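Local coordinates for protein TRAS1 ORF2p (Bombyx mori, PDB 1WDU) that serves as the N-terminal endonuclease domain of a telomere-specific non-LTR retrotransposon protein, probably nicking target DNA where the element inserts, at residues P19-L23 / R44-I48; D91-I95 / V108-T112; R113-I117 / N240-Q244. The protein carries 1 engineered substitution. All coordinates share one frame; numbering follows the deposited sequence.

In the fold
Contact 1 comes first along the chain: residues 19-23 open strand 20-26, helix 31-44 follows, and 44-48 brings the chain back beside that strand in the six-stranded sheet. Contact 2 lies wholly downstream and closes the hairpin of strands 93-96 and 105-111 at one end of the second sheet. Its second strand runs through a short turn into 113-117, where contact 3 begins; its partner 240-244 comes some 120 residues later, at the end of strand 237-241 and beyond. The three follow in series, none enclosing another. Contact 1 joins strands of the six-stranded sheet and contact 2 strands of the other, whereas contact 3 bridges the two; Tyr-20 packs against Thr-112 between them.

Contact 1 of 3, residues P19-L23 / R44-I48; sequences PYRVL and RKAAI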
ATOM      1  N   PRO A  19       8.219  10.999 -13.308  1.00 57.35           N
ATOM      2  CA  PRO A  19       7.536   9.881 -12.651  1.00 55.45           C
ATOM      3  C   PRO A  19       7.105  10.148 -11.211  1.00 53.84           C
ATOM      4  O   PRO A  19       7.883  10.666 -10.409  1.00 54.93           O
ATOM      5  CB  PRO A  19       8.575   8.774 -12.720  1.00 55.22           C
ATOM      6  CG  PRO A  19       9.835   9.531 -12.439  1.00 55.80           C
ATOM      7  CD  PRO A  19       9.680  10.780 -13.301  1.00 56.97           C
ATOM      8  N   TYR A  20       5.865   9.794 -10.887  1.00 51.15           N
ATOM      9  CA  TYR A  20       5.370   9.947  -9.524  1.00 47.54           C
ATOM     10  C   TYR A  20       5.812   8.701  -8.765  1.00 45.11           C
ATOM     11  O   TYR A  20       5.259   7.626  -8.966  1.00 45.54           O
ATOM     12  CB  TYR A  20       3.847  10.032  -9.498  1.00 47.50           C
ATOM     13  CG  TYR A  20       3.301  11.373  -9.904  1.00 49.33           C
ATOM     14  CD1 TYR A  20       3.094  11.690 -11.246  1.00 50.31           C
ATOM     15  CD2 TYR A  20       3.015  12.345  -8.942  1.00 50.46           C
ATOM     16  CE1 TYR A  20       2.616  12.947 -11.620  1.00 51.86           C
ATOM     17  CE2 TYR A  20       2.541  13.599  -9.302  1.00 51.41           C
ATOM     18  CZ  TYR A  20       2.344  13.896 -10.641  1.00 52.27           C
ATOM     19  OH  TYR A  20       1.882  15.142 -10.997  1.00 53.46           O
ATOM     20  N   ARG A  21       6.814   8.841  -7.905  1.00 42.43           N
ATOM     21  CA  ARG A  21       7.305   7.701  -7.144  1.00 40.81           C
ATOM     22  C   ARG A  21       6.459   7.420  -5.903  1.00 38.01           C
ATOM     23  O   ARG A  21       6.072   8.339  -5.171  1.00 34.76           O
ATOM     24  CB  ARG A  21       8.762   7.927  -6.734  1.00 44.27           C
ATOM     25  CG  ARG A  21       9.710   8.125  -7.902  1.00 49.36           C
ATOM     26  CD  ARG A  21      11.165   8.105  -7.446  1.00 53.33           C
ATOM     27  NE  ARG A  21      12.095   8.180  -8.572  1.00 56.58           N
ATOM     28  CZ  ARG A  21      12.249   9.250  -9.347  1.00 59.11           C
ATOM     29  NH1 ARG A  21      11.535  10.349  -9.120  1.00 59.92           N
ATOM     30  NH2 ARG A  21      13.119   9.223 -10.349  1.00 59.09           N
ATOM     31  N   VAL A  22       6.177   6.142  -5.674  1.00 34.88           N
ATOM     32  CA  VAL A  22       5.379   5.730  -4.523  1.00 32.52           C
ATOM     33  C   VAL A  22       6.155   4.819  -3.570  1.00 32.17           C
ATOM     34  O   VAL A  22       6.841   3.890  -4.003  1.00 30.26           O
ATOM     35  CB  VAL A  22       4.111   4.962  -4.970  1.00 31.75           C
ATOM     36  CG1 VAL A  22       3.294   4.538  -3.740  1.00 31.43           C
ATOM     37  CG2 VAL A  22       3.273   5.826  -5.906  1.00 31.51           C
ATOM     38  N   LEU A  23       6.029   5.076  -2.270  1.00 32.27           N
ATOM     39  CA  LEU A  23       6.685   4.243  -1.259  1.00 32.54           C
ATOM     40  C   LEU A  23       5.633   3.395  -0.528  1.00 31.33           C
ATOM     41  O   LEU A  23       4.554   3.883  -0.213  1.00 33.05           O
ATOM     42  CB  LEU A  23       7.421   5.118  -0.232  1.00 31.27           C
ATOM     43  CG  LEU A  23       8.459   6.135  -0.728  1.00 33.20           C
ATOM     44  CD1 LEU A  23       9.037   6.874   0.470  1.00 29.69           C
ATOM     45  CD2 LEU A  23       9.568   5.430  -1.513  1.00 29.94           C
ATOM     46  N   ARG A  44      14.434  10.235  -2.161  1.00 47.91           N
ATOM     47  CA  ARG A  44      13.909   9.717  -3.419  1.00 48.30           C
ATOM     48  C   ARG A  44      12.962  10.685  -4.125  1.00 47.69           C
ATOM     49  O   ARG A  44      12.584  10.460  -5.276  1.00 47.46           O
ATOM     50  CB  ARG A  44      13.167   8.408  -3.180  1.00 51.23           C
ATOM     51  CG  ARG A  44      14.048   7.204  -2.999  1.00 55.93           C
ATOM     52  CD  ARG A  44      13.212   5.948  -3.147  1.00 61.44           C
ATOM     53  NE  ARG A  44      14.042   4.770  -3.371  1.00 66.13           N
ATOM     54  CZ  ARG A  44      14.823   4.218  -2.453  1.00 67.44           C
ATOM     55  NH1 ARG A  44      14.883   4.736  -1.232  1.00 68.81           N
ATOM     56  NH2 ARG A  44      15.553   3.153  -2.763  1.00 68.83           N
ATOM     57  N   LYS A  45      12.587  11.758  -3.437  1.00 46.92           N
ATOM     58  CA  LYS A  45      11.664  12.738  -3.995  1.00 47.82           C
ATOM     59  C   LYS A  45      10.382  12.009  -4.377  1.00 46.21           C
ATOM     60  O   LYS A  45       9.903  12.092  -5.513  1.00 45.12           O
ATOM     61  CB  LYS A  45      12.289  13.441  -5.211  1.00 50.48           C
ATOM     62  CG  LYS A  45      13.232  14.590  -4.831  1.00 52.05           C
ATOM     63  CD  LYS A  45      14.026  15.116  -6.024  1.00 54.71           C
ATOM     64  CE  LYS A  45      15.058  14.098  -6.507  1.00 56.40           C
ATOM     65  NZ  LYS A  45      15.880  14.618  -7.644  1.00 58.00           N
ATOM     66  N   ALA A  46       9.844  11.278  -3.404  1.00 44.07           N
ATOM     67  CA  ALA A  46       8.622  10.515  -3.595  1.00 41.15           C
ATOM     68  C   ALA A  46       7.404  11.428  -3.514  1.00 38.43           C
ATOM     69  O   ALA A  46       7.419  12.439  -2.818  1.00 40.65           O
ATOM     70  CB  ALA A  46       8.528   9.422  -2.544  1.00 40.56           C
ATOM     71  N   ALA A  47       6.351  11.073  -4.235  1.00 34.33           N
ATOM     72  CA  ALA A  47       5.132  11.861  -4.214  1.00 32.52           C
ATOM     73  C   ALA A  47       4.130  11.245  -3.248  1.00 31.89           C
ATOM     74  O   ALA A  47       3.358  11.958  -2.612  1.00 30.16           O
ATOM     75  CB  ALA A  47       4.524  11.926  -5.608  1.00 29.76           C
ATOM     76  N   ILE A  48       4.173   9.916  -3.132  1.00 31.90           N
ATOM     77  CA  ILE A  48       3.238   9.173  -2.293  1.00 30.70           C
ATOM     78  C   ILE A  48       3.869   8.089  -1.412  1.00 31.56           C
ATOM     79  O   ILE A  48       4.904   7.499  -1.740  1.00 30.30           O
ATOM     80  CB  ILE A  48       2.177   8.452  -3.174  1.00 32.20           C
ATOM     81  CG1 ILE A  48       1.452   9.457  -4.083  1.00 31.19           C
ATOM     82  CG2 ILE A  48       1.185   7.691  -2.286  1.00 30.10           C
ATOM     83  CD1 ILE A  48       0.462  10.330  -3.363  1.00 32.29           C
TER
HETATM   84  O   HOH W   1       7.766  11.533  -7.420  1.00 31.27           O
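The backbone carbonyl of Arg-21 holds the N-H groups of both Ala-47 and Ile-48, its O lying 2.9 Å from Ala-47 N and 3.2 Å from Ile-48 N, with both donors in the carbonyl plane. The Ile-48 carbonyl returns a short bond, O to Leu-23 N 2.7 Å, so that Val-22 and Ile-48 pair in parallel. Their side chains lie next to one another and point the same way; Val-22 CG2 meets Ile-48 CB at 3.9 Å, while Val-22 CG1, opposite the backbone N (chi1 180°), lies along Ile-48 CG2.

On the other face, Leu-23 turns CG away from its own carbonyl carbon (chi1 -55°), which sets CG 3.8 Å from Ala-46 CB and lets CD2 slant across the Arg-44 chain at its CD. The Arg-44 guanidinium continues to a salt bridge with Asp-226. Arg-21 stretches out from CG to NE, its CD 3.5 Å from Arg-44 O, and Pro-19 CG lies over one face of its guanidinium, offset toward the rim. Tyr-20 offers a ring edge, CD2 standing 3.7 Å from Ala-47 CB; Trp-115 also meets this ring, edge-to-face. A water accepts from Arg-21 N and donates to the carbonyls of Pro-19 and Lys-45, linking the start of strand 20-26 to the end of the helix.

Lys-45, with positive phi, is the C' residue of a Schellman motif that ends helix 31-44. The chain thus completes a beta-alpha-beta crossover, strand 20-26 to helix 31-44 to the parallel strand 48-52, in one sheet of the four-layered alpha/beta sandwich.

Contact 2 of 3, residues D91-I95 / V108-T112; sequences DLDVI and VGIRT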
ATOM      1  N   ASP A  91       1.362  20.031  -4.615  1.00 44.98           N
ATOM      2  CA  ASP A  91       0.363  20.495  -5.579  1.00 44.04           C
ATOM      3  C   ASP A  91      -0.583  19.446  -6.131  1.00 42.79           C
ATOM      4  O   ASP A  91      -1.576  19.784  -6.775  1.00 43.68           O
ATOM      5  CB  ASP A  91       1.049  21.211  -6.748  1.00 47.85           C
ATOM      6  CG  ASP A  91       1.737  22.498  -6.323  1.00 50.27           C
ATOM      7  OD1 ASP A  91       1.100  23.318  -5.630  1.00 52.63           O
ATOM      8  OD2 ASP A  91       2.912  22.693  -6.689  1.00 52.26           O
ATOM      9  N   LEU A  92      -0.279  18.179  -5.890  1.00 40.52           N
ATOM     10  CA  LEU A  92      -1.125  17.092  -6.365  1.00 38.11           C
ATOM     11  C   LEU A  92      -2.563  17.212  -5.848  1.00 36.80           C
ATOM     12  O   LEU A  92      -2.792  17.404  -4.656  1.00 36.79           O
ATOM     13  CB  LEU A  92      -0.527  15.755  -5.920  1.00 38.33           C
ATOM     14  CG  LEU A  92      -1.202  14.480  -6.416  1.00 38.77           C
ATOM     15  CD1 LEU A  92      -1.289  14.504  -7.944  1.00 38.87           C
ATOM     16  CD2 LEU A  92      -0.401  13.271  -5.935  1.00 39.42           C
ATOM     17  N   ASP A  93      -3.528  17.107  -6.753  1.00 36.47           N
ATOM     18  CA  ASP A  93      -4.940  17.181  -6.385  1.00 37.61           C
ATOM     19  C   ASP A  93      -5.330  15.898  -5.648  1.00 37.44           C
ATOM     20  O   ASP A  93      -5.056  14.787  -6.109  1.00 36.51           O
ATOM     21  CB  ASP A  93      -5.811  17.343  -7.639  1.00 39.82           C
ATOM     22  CG  ASP A  93      -6.085  18.802  -7.984  1.00 43.18           C
ATOM     23  OD1 ASP A  93      -5.149  19.624  -7.898  1.00 44.36           O
ATOM     24  OD2 ASP A  93      -7.238  19.126  -8.349  1.00 43.77           O
ATOM     25  N   VAL A  94      -5.984  16.058  -4.506  1.00 36.85           N
ATOM     26  CA  VAL A  94      -6.391  14.923  -3.697  1.00 37.01           C
ATOM     27  C   VAL A  94      -7.882  14.929  -3.363  1.00 38.10           C
ATOM     28  O   VAL A  94      -8.487  15.986  -3.158  1.00 39.65           O
ATOM     29  CB  VAL A  94      -5.580  14.891  -2.374  1.00 35.48           C
ATOM     30  CG1 VAL A  94      -6.174  13.882  -1.413  1.00 35.44           C
ATOM     31  CG2 VAL A  94      -4.128  14.556  -2.672  1.00 35.19           C
ATOM     32  N   ILE A  95      -8.471  13.741  -3.319  1.00 37.12           N
ATOM     33  CA  ILE A  95      -9.875  13.609  -2.978  1.00 38.58           C
ATOM     34  C   ILE A  95     -10.048  12.467  -1.987  1.00 37.73           C
ATOM     35  O   ILE A  95      -9.543  11.364  -2.204  1.00 37.58           O
ATOM     36  CB  ILE A  95     -10.754  13.360  -4.230  1.00 40.57           C
ATOM     37  CG1 ILE A  95     -12.093  12.755  -3.807  1.00 40.06           C
ATOM     38  CG2 ILE A  95     -10.025  12.478  -5.221  1.00 42.37           C
ATOM     39  CD1 ILE A  95     -13.076  12.643  -4.926  1.00 44.56           C
ATOM     40  N   VAL A 108      -7.842   6.979  -1.132  1.00 33.20           N
ATOM     41  CA  VAL A 108      -7.646   8.358  -1.543  1.00 36.88           C
ATOM     42  C   VAL A 108      -7.377   8.468  -3.030  1.00 37.91           C
ATOM     43  O   VAL A 108      -6.573   7.709  -3.574  1.00 38.62           O
ATOM     44  CB  VAL A 108      -6.466   8.981  -0.765  1.00 36.50           C
ATOM     45  CG1 VAL A 108      -5.743   9.996  -1.619  1.00 37.61           C
ATOM     46  CG2 VAL A 108      -6.982   9.623   0.513  1.00 35.89           C
ATOM     47  N   GLY A 109      -8.054   9.413  -3.682  1.00 37.93           N
ATOM     48  CA  GLY A 109      -7.841   9.625  -5.101  1.00 35.33           C
ATOM     49  C   GLY A 109      -6.836  10.746  -5.335  1.00 35.39           C
ATOM     50  O   GLY A 109      -6.744  11.678  -4.533  1.00 33.52           O
ATOM     51  N   ILE A 110      -6.050  10.629  -6.405  1.00 34.87           N
ATOM     52  CA  ILE A 110      -5.081  11.655  -6.790  1.00 36.33           C
ATOM     53  C   ILE A 110      -5.407  11.986  -8.241  1.00 39.60           C
ATOM     54  O   ILE A 110      -5.766  11.104  -9.030  1.00 39.76           O
ATOM     55  CB  ILE A 110      -3.603  11.184  -6.700  1.00 34.46           C
ATOM     56  CG1 ILE A 110      -3.413   9.867  -7.456  1.00 32.74           C
ATOM     57  CG2 ILE A 110      -3.171  11.069  -5.234  1.00 34.79           C
ATOM     58  CD1 ILE A 110      -1.977   9.365  -7.408  1.00 29.84           C
ATOM     59  N   ARG A 111      -5.274  13.253  -8.601  1.00 42.67           N
ATOM     60  CA  ARG A 111      -5.620  13.676  -9.945  1.00 46.19           C
ATOM     61  C   ARG A 111      -4.622  14.653 -10.549  1.00 46.76           C
ATOM     62  O   ARG A 111      -4.076  15.507  -9.853  1.00 46.91           O
ATOM     63  CB  ARG A 111      -7.019  14.303  -9.899  1.00 48.77           C
ATOM     64  CG  ARG A 111      -7.509  14.926 -11.185  1.00 54.91           C
ATOM     65  CD  ARG A 111      -8.720  15.802 -10.890  1.00 60.24           C
ATOM     66  NE  ARG A 111      -9.088  16.656 -12.018  1.00 65.51           N
ATOM     67  CZ  ARG A 111      -9.670  16.223 -13.134  1.00 68.08           C
ATOM     68  NH1 ARG A 111      -9.959  14.934 -13.279  1.00 68.62           N
ATOM     69  NH2 ARG A 111      -9.963  17.080 -14.106  1.00 69.52           N
ATOM     70  N   THR A 112      -4.386  14.496 -11.848  1.00 48.86           N
ATOM     71  CA  THR A 112      -3.498  15.362 -12.628  1.00 50.55           C
ATOM     72  C   THR A 112      -4.125  15.444 -14.023  1.00 52.38           C
ATOM     73  O   THR A 112      -5.109  14.753 -14.300  1.00 51.24           O
ATOM     74  CB  THR A 112      -2.066  14.780 -12.771  1.00 50.23           C
ATOM     75  OG1 THR A 112      -2.113  13.540 -13.486  1.00 49.47           O
ATOM     76  CG2 THR A 112      -1.439  14.553 -11.408  1.00 49.95           C
TER
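Leu-92 reaches to Ile-110 and Thr-112 with both methyls. Its CG stands opposite the backbone N (chi1 -175°), which carries CD2 to 3.6 Å from Ile-110 CG2 and CD1 to 3.5 Å from Thr-112 CG2; the leucine crosses both side chains at a slant. Its backbone N is held by the Asp-89 carboxylate, just before the strand begins.

Asp-93 starts the paired part. Its carbonyl O accepts from Arg-111 N at 2.9 Å, the donor tilted from the carbonyl plane, and also receives a CA-H contact from Ile-110. This antiparallel hydrogen-bonded pair places the CB atoms of Asp-93 and Arg-111 4.0 Å apart on one face. The charged ends do not touch: Asp-93 OD2 is 4.8 Å from Arg-111 NE, and the guanidinium makes its salt bridge with Glu-116.

Val-94 and Ile-110 form the following, non-hydrogen-bonded pair, with side chains on the face shared with Leu-92. Val-94 CG1 meets Val-108 CG1 at 3.9 Å, and its CG2 is a looser neighbour of Ile-110 CG2. Val-94 and Val-108 both also pack on Phe-71 of strand 69-72.

Ile-95 closes the register opposite Gly-109 with two backbone bonds, N to Gly-109 O and O to Gly-109 N. Its CG2 lies between the backbone N and carbonyl carbon and settles 3.6 Å from Gly-109 CA, using the room left by the missing side chain.

The chemistry is two-sided: the Leu-92, Val-94 and Ile-110 face is apolar and turned toward the other sheet, whereas the opposite face carries the exposed, charged Asp-93 and Arg-111, with Ile-95 over Gly-109 beyond them. The separated charges across the pair probably add only a modest attraction to backbone bonds and hydrocarbon packing.

Contact 3 of 3, residues R113-I117 / N240-Q244; sequences RAWEI and NIRLQ
One hydrogen bond joins these segments: the indole of Trp-115 donates from NE1 to the carbonyl O of Arg-242 at 3.1 Å. It is almost straight at the hydrogen (176°), and the acceptor lies at the ring edge, in the indole plane. The C=O points nearly straight at the donor (178°). This in-plane bond helps fix the turn of the indole about its CA-CB and CB-CG bonds, and it satisfies the N-H of a buried residue. Trp-115 reaches this position with CG held between its backbone N and carbonyl carbon (chi1 41°), which swings the ring across toward 240-244.

Apolar contacts line the rest of the indole. Ile-241 CG2, anti to its backbone N, approaches the indole obliquely, 3.7 Å from Trp-115 CZ2. The same methyl meets Ile-117 CD1 tip to tip, also at 3.7 Å. Ile-117 CD1 in turn stands over the centre of the indole, 3.8 Å above its plane, while Ala-114 CB lies over the opposite face, displaced toward the rim. The ring is therefore held between two side chains of its own segment as its edge bonds across to the other. Leu-243 lies near the indole CD1, although the exact placing of its CD2 is doubtful.

Ionic partners lie beyond the two segments. The Arg-242 side chain sets off away from 113-117 and makes a salt bridge with Asp-221, and Glu-116 pairs with Arg-111.

The contact lies where the two sheets of the sandwich face each other. Strand 116-123 contributes Ile-117, which also packs on Ile-110 of strand 105-111; strand 237-241 contributes Ile-241, which leans on Val-22 of strand 20-26. Ile-150 of strand 149-154 touches both isoleucines, continuing the apolar layer between the sheets.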
ATOM      1  N   ARG A 113      -3.569  16.284 -14.894  1.00 54.83           N
ATOM      2  CA  ARG A 113      -4.096  16.415 -16.258  1.00 56.69           C
ATOM      3  C   ARG A 113      -4.089  15.047 -16.934  1.00 56.04           C
ATOM      4  O   ARG A 113      -5.024  14.681 -17.650  1.00 55.81           O
ATOM      5  CB  ARG A 113      -3.233  17.370 -17.098  1.00 59.19           C
ATOM      6  CG  ARG A 113      -3.702  18.827 -17.165  1.00 61.86           C
ATOM      7  CD  ARG A 113      -3.219  19.647 -15.978  1.00 65.03           C
ATOM      8  NE  ARG A 113      -2.973  21.041 -16.351  1.00 67.20           N
ATOM      9  CZ  ARG A 113      -2.460  21.958 -15.532  1.00 67.38           C
ATOM     10  NH1 ARG A 113      -2.141  21.631 -14.285  1.00 67.22           N
ATOM     11  NH2 ARG A 113      -2.249  23.196 -15.965  1.00 66.32           N
ATOM     12  N   ALA A 114      -3.017  14.301 -16.682  1.00 54.82           N
ATOM     13  CA  ALA A 114      -2.809  12.976 -17.252  1.00 53.70           C
ATOM     14  C   ALA A 114      -3.816  11.902 -16.841  1.00 53.73           C
ATOM     15  O   ALA A 114      -4.185  11.057 -17.656  1.00 54.25           O
ATOM     16  CB  ALA A 114      -1.400  12.509 -16.919  1.00 51.94           C
ATOM     17  N   TRP A 115      -4.250  11.921 -15.584  1.00 52.94           N
ATOM     18  CA  TRP A 115      -5.188  10.913 -15.102  1.00 52.63           C
ATOM     19  C   TRP A 115      -5.720  11.158 -13.697  1.00 51.14           C
ATOM     20  O   TRP A 115      -5.393  12.151 -13.057  1.00 51.83           O
ATOM     21  CB  TRP A 115      -4.526   9.529 -15.142  1.00 54.79           C
ATOM     22  CG  TRP A 115      -3.071   9.496 -14.700  1.00 56.84           C
ATOM     23  CD1 TRP A 115      -2.014   9.026 -15.427  1.00 57.68           C
ATOM     24  CD2 TRP A 115      -2.526   9.927 -13.438  1.00 58.54           C
ATOM     25  NE1 TRP A 115      -0.850   9.134 -14.703  1.00 59.12           N
ATOM     26  CE2 TRP A 115      -1.134   9.684 -13.479  1.00 59.24           C
ATOM     27  CE3 TRP A 115      -3.077  10.492 -12.277  1.00 58.47           C
ATOM     28  CZ2 TRP A 115      -0.282   9.988 -12.405  1.00 59.31           C
ATOM     29  CZ3 TRP A 115      -2.230  10.793 -11.206  1.00 58.11           C
ATOM     30  CH2 TRP A 115      -0.848  10.540 -11.282  1.00 58.56           C
ATOM     31  N   GLU A 116      -6.558  10.235 -13.236  1.00 50.12           N
ATOM     32  CA  GLU A 116      -7.118  10.289 -11.892  1.00 49.02           C
ATOM     33  C   GLU A 116      -7.025   8.862 -11.364  1.00 46.31           C
ATOM     34  O   GLU A 116      -7.627   7.946 -11.925  1.00 44.86           O
ATOM     35  CB  GLU A 116      -8.573  10.747 -11.911  1.00 51.03           C
ATOM     36  CG  GLU A 116      -9.079  11.146 -10.530  1.00 56.53           C
ATOM     37  CD  GLU A 116     -10.469  11.750 -10.563  1.00 59.12           C
ATOM     38  OE1 GLU A 116     -10.748  12.532 -11.500  1.00 61.58           O
ATOM     39  OE2 GLU A 116     -11.276  11.456  -9.651  1.00 59.27           O
ATOM     40  N   ILE A 117      -6.264   8.682 -10.287  1.00 42.84           N
ATOM     41  CA  ILE A 117      -6.055   7.362  -9.708  1.00 38.67           C
ATOM     42  C   ILE A 117      -6.539   7.208  -8.265  1.00 37.38           C
ATOM     43  O   ILE A 117      -6.247   8.037  -7.404  1.00 36.17           O
ATOM     44  CB  ILE A 117      -4.548   6.997  -9.777  1.00 38.03           C
ATOM     45  CG1 ILE A 117      -4.096   6.983 -11.238  1.00 35.80           C
ATOM     46  CG2 ILE A 117      -4.291   5.648  -9.115  1.00 38.69           C
ATOM     47  CD1 ILE A 117      -2.645   6.644 -11.431  1.00 38.35           C
ATOM     48  N   ASN A 240       6.935   3.254  -9.574  1.00 36.10           N
ATOM     49  CA  ASN A 240       6.581   4.521 -10.212  1.00 38.48           C
ATOM     50  C   ASN A 240       5.281   4.507 -10.999  1.00 39.70           C
ATOM     51  O   ASN A 240       4.845   3.466 -11.491  1.00 39.25           O
ATOM     52  CB  ASN A 240       7.687   4.950 -11.180  1.00 38.71           C
ATOM     53  CG  ASN A 240       9.070   4.791 -10.598  1.00 39.39           C
ATOM     54  OD1 ASN A 240       9.462   5.518  -9.683  1.00 40.17           O
ATOM     55  ND2 ASN A 240       9.821   3.826 -11.123  1.00 37.69           N
ATOM     56  N   ILE A 241       4.677   5.685 -11.113  1.00 41.81           N
ATOM     57  CA  ILE A 241       3.461   5.872 -11.896  1.00 45.52           C
ATOM     58  C   ILE A 241       3.822   6.932 -12.939  1.00 49.36           C
ATOM     59  O   ILE A 241       4.118   8.079 -12.587  1.00 48.62           O
ATOM     60  CB  ILE A 241       2.290   6.393 -11.050  1.00 43.68           C
ATOM     61  CG1 ILE A 241       1.988   5.420  -9.909  1.00 41.42           C
ATOM     62  CG2 ILE A 241       1.060   6.552 -11.935  1.00 43.57           C
ATOM     63  CD1 ILE A 241       0.860   5.870  -9.002  1.00 37.75           C
ATOM     64  N   ARG A 242       3.819   6.536 -14.211  1.00 54.00           N
ATOM     65  CA  ARG A 242       4.167   7.433 -15.312  1.00 58.71           C
ATOM     66  C   ARG A 242       2.988   7.744 -16.227  1.00 60.86           C
ATOM     67  O   ARG A 242       1.917   8.140 -15.764  1.00 60.52           O
ATOM     68  CB  ARG A 242       5.295   6.816 -16.144  1.00 59.76           C
ATOM     69  CG  ARG A 242       6.614   6.666 -15.405  1.00 62.63           C
ATOM     70  CD  ARG A 242       7.578   5.815 -16.210  1.00 64.49           C
ATOM     71  NE  ARG A 242       8.823   5.540 -15.498  1.00 65.88           N
ATOM     72  CZ  ARG A 242       9.740   6.458 -15.210  1.00 66.97           C
ATOM     73  NH1 ARG A 242       9.554   7.720 -15.571  1.00 67.92           N
ATOM     74  NH2 ARG A 242      10.849   6.110 -14.568  1.00 67.06           N
ATOM     75  N   LEU A 243       3.207   7.563 -17.530  1.00 64.22           N
ATOM     76  CA  LEU A 243       2.190   7.809 -18.554  1.00 66.89           C
ATOM     77  C   LEU A 243       2.379   6.951 -19.816  1.00 68.66           C
ATOM     78  O   LEU A 243       1.401   6.487 -20.405  1.00 69.11           O
ATOM     79  CB  LEU A 243       2.179   9.291 -18.931  1.00 65.90           C
ATOM     80  CG  LEU A 243       1.458  10.183 -17.920  1.00 65.79           C
ATOM     81  CD1 LEU A 243       1.725  11.656 -18.203  1.00 65.70           C
ATOM     82  CD2 LEU A 243      -0.022   9.876 -18.000  1.00 65.80           C
ATOM     83  N   GLN A 244       3.634   6.750 -20.218  1.00 70.72           N
ATOM     84  CA  GLN A 244       3.978   5.948 -21.398  1.00 72.83           C
ATOM     85  C   GLN A 244       2.890   5.936 -22.470  1.00 74.13           C
ATOM     86  O   GLN A 244       2.110   4.987 -22.557  1.00 74.39           O
ATOM     87  CB  GLN A 244       4.303   4.514 -20.973  1.00 73.54           C
TER